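DUF4621 domain-containing protein (Parabacteroides distasonis, PDB 4H3W) is of unknown function but is probably a secreted protein, built from two beta-barrel domains. Local coordinates at residues Phe86-Leu92 with Glu206-Val210. Residues are numbered along the deposited sequence; the frame is centred on the assembly and turned at random.
Sequences FDGDFVL and EFSAV
Ala-209 sets its methyl squarely over the Phe-86 ring, with CB 3.6 Å from the ring centroid and only 6° off the normal, a clear CH-pi contact. Phe-86 reaches this place with CG beside its backbone N and anti to the carbonyl carbon (chi1 -60°). Its CZ also meets CZ of Phe-207 at 3.7 Å, coming in at the edge of the Phe-207 ring with the two planes inclined at 64°. Phe-90 CB flanks the same methyl, 3.6 Å from Ala-209 CB and crosswise to the approach of the Phe-86 ring, while the Phe-90 ring turns back to receive Phe-86 CD2 over its face. Were Phe-86 cut back to an alanine, the Ala-209 methyl would probably lose its ring face and Phe-207 CZ one aromatic contact, with a gap at the Phe-90 face.

The backbones meet in one antiparallel hydrogen-bonded pair: Val-91 N gives to Ser-208 O (2.8 Å), and Ser-208 N gives back to Val-91 O (3.1 Å). Past Phe-90 and Ala-209 the chains part, and water links them: one molecule accepts from Asp-87 N and donates to Val-210 O, another donates to Asp-87 O and Val-210 O. Farther out, Ala-209 bonds to Leu-301 of strand 294-302, and Phe-207 meets the ring of Phe-245. The loop between strands 71-76 and 98-100 thus lies along the start of edge strand 208-215, probably helping to join the two barrel domains. Ring and methyl carry the buried apolar side, while two backbone bonds and bridging waters serve polar atoms along its margin.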
loop_
_atom_site.group_PDB
_atom_site.type_symbol
_atom_site.label_atom_id
_atom_site.label_comp_id
_atom_site.label_asym_id
_atom_site.label_seq_id
_atom_site.Cartn_x
_atom_site.Cartn_y
_atom_site.Cartn_z
ATOM N N PHE A 86 -1.461 -6.762 -0.954
ATOM C CA PHE A 86 -0.697 -7.565 -0.038
ATOM C C PHE A 86 -1.608 -8.688 0.440
ATOM O O PHE A 86 -2.842 -8.568 0.384
ATOM C CB PHE A 86 -0.197 -6.781 1.169
ATOM C CG PHE A 86 0.689 -5.639 0.819
ATOM C CD1 PHE A 86 2.050 -5.819 0.638
ATOM C CD2 PHE A 86 0.149 -4.387 0.624
ATOM C CE1 PHE A 86 2.848 -4.747 0.253
ATOM C CE2 PHE A 86 0.930 -3.323 0.245
ATOM C CZ PHE A 86 2.280 -3.508 0.057
ATOM N N ASP A 87 -0.999 -9.785 0.888
ATOM C CA ASP A 87 -1.727 -10.824 1.591
ATOM C C ASP A 87 -1.934 -10.415 3.017
ATOM O O ASP A 87 -1.019 -9.893 3.634
ATOM C CB ASP A 87 -0.953 -12.132 1.579
ATOM C CG ASP A 87 -0.977 -12.808 0.228
ATOM O OD1 ASP A 87 -1.929 -12.588 -0.550
ATOM O OD2 ASP A 87 -0.036 -13.573 -0.057
ATOM N N GLY A 88 -3.121 -10.672 3.549
ATOM C CA GLY A 88 -3.399 -10.377 4.939
ATOM C C GLY A 88 -3.627 -8.881 5.177
ATOM O O GLY A 88 -3.710 -8.088 4.245
ATOM N N ASP A 89 -3.686 -8.508 6.439
ATOM C CA ASP A 89 -4.018 -7.158 6.810
ATOM C C ASP A 89 -2.840 -6.245 6.524
ATOM O O ASP A 89 -1.678 -6.623 6.719
ATOM C CB ASP A 89 -4.344 -7.076 8.291
ATOM C CG ASP A 89 -5.615 -7.808 8.658
ATOM O OD1 ASP A 89 -6.533 -7.977 7.813
ATOM O OD2 ASP A 89 -5.692 -8.196 9.841
ATOM N N PHE A 90 -3.148 -5.049 6.050
ATOM C CA PHE A 90 -2.155 -4.000 5.940
ATOM C C PHE A 90 -2.826 -2.656 6.245
ATOM O O PHE A 90 -4.035 -2.557 6.238
ATOM C CB PHE A 90 -1.447 -4.032 4.579
ATOM C CG PHE A 90 -2.336 -3.868 3.380
ATOM C CD1 PHE A 90 -3.034 -4.953 2.866
ATOM C CD2 PHE A 90 -2.428 -2.654 2.718
ATOM C CE1 PHE A 90 -3.820 -4.826 1.719
ATOM C CE2 PHE A 90 -3.206 -2.523 1.573
ATOM C CZ PHE A 90 -3.898 -3.605 1.079
ATOM N N VAL A 91 -1.999 -1.664 6.543
ATOM C CA VAL A 91 -2.415 -0.324 6.817
ATOM C C VAL A 91 -1.931 0.531 5.653
ATOM O O VAL A 91 -0.736 0.823 5.537
ATOM C CB VAL A 91 -1.828 0.198 8.127
ATOM C CG1 VAL A 91 -2.275 1.642 8.369
ATOM C CG2 VAL A 91 -2.265 -0.679 9.308
ATOM N N LEU A 92 -2.881 0.963 4.845
ATOM C CA LEU A 92 -2.605 1.680 3.602
ATOM C C LEU A 92 -2.546 3.195 3.820
ATOM O O LEU A 92 -3.402 3.916 3.361
ATOM C CB LEU A 92 -3.657 1.300 2.572
ATOM C CG LEU A 92 -3.454 1.891 1.171
ATOM C CD1 LEU A 92 -2.150 1.384 0.619
ATOM C CD2 LEU A 92 -4.625 1.561 0.247
ATOM N N GLU A 206 2.728 5.759 8.907
ATOM C CA GLU A 206 1.908 4.691 9.479
ATOM C C GLU A 206 1.695 3.481 8.549
ATOM O O GLU A 206 1.026 2.496 8.910
ATOM C CB GLU A 206 0.538 5.210 9.886
ATOM C CG GLU A 206 0.546 6.088 11.132
ATOM C CD GLU A 206 -0.875 6.484 11.544
ATOM O OE1 GLU A 206 -1.698 5.597 11.898
ATOM O OE2 GLU A 206 -1.178 7.684 11.502
ATOM N N PHE A 207 2.262 3.522 7.363
ATOM C CA PHE A 207 2.096 2.417 6.429
ATOM C C PHE A 207 2.657 1.141 7.060
ATOM O O PHE A 207 3.693 1.171 7.673
ATOM C CB PHE A 207 2.778 2.708 5.082
ATOM C CG PHE A 207 2.710 1.563 4.135
ATOM C CD1 PHE A 207 3.650 0.552 4.171
ATOM C CD2 PHE A 207 1.687 1.463 3.217
ATOM C CE1 PHE A 207 3.591 -0.513 3.290
ATOM C CE2 PHE A 207 1.617 0.393 2.333
ATOM C CZ PHE A 207 2.551 -0.615 2.389
ATOM N N SER A 208 1.958 0.030 6.887
ATOM C CA SER A 208 2.439 -1.261 7.384
ATOM C C SER A 208 1.884 -2.385 6.525
ATOM O O SER A 208 0.714 -2.382 6.193
ATOM C CB SER A 208 2.026 -1.408 8.857
ATOM O OG SER A 208 2.178 -2.710 9.308
ATOM N N ALA A 209 2.733 -3.339 6.156
ATOM C CA ALA A 209 2.338 -4.514 5.398
ATOM C C ALA A 209 3.393 -5.599 5.529
ATOM O O ALA A 209 4.507 -5.341 5.978
ATOM C CB ALA A 209 2.105 -4.149 3.922
ATOM N N VAL A 210 3.028 -6.816 5.188
ATOM C CA VAL A 210 3.972 -7.904 5.148
ATOM C C VAL A 210 3.987 -8.526 3.752
ATOM O O VAL A 210 2.934 -8.840 3.171
ATOM C CB VAL A 210 3.646 -9.006 6.168
ATOM C CG1 VAL A 210 4.704 -10.111 6.098
ATOM C CG2 VAL A 210 3.555 -8.449 7.582
HETATM O O HOH W 1 1.982 -9.625 0.631
HETATM O O HOH W 2 0.259 -7.466 4.786
HETATM O O HOH W 3 1.216 -10.860 4.510
#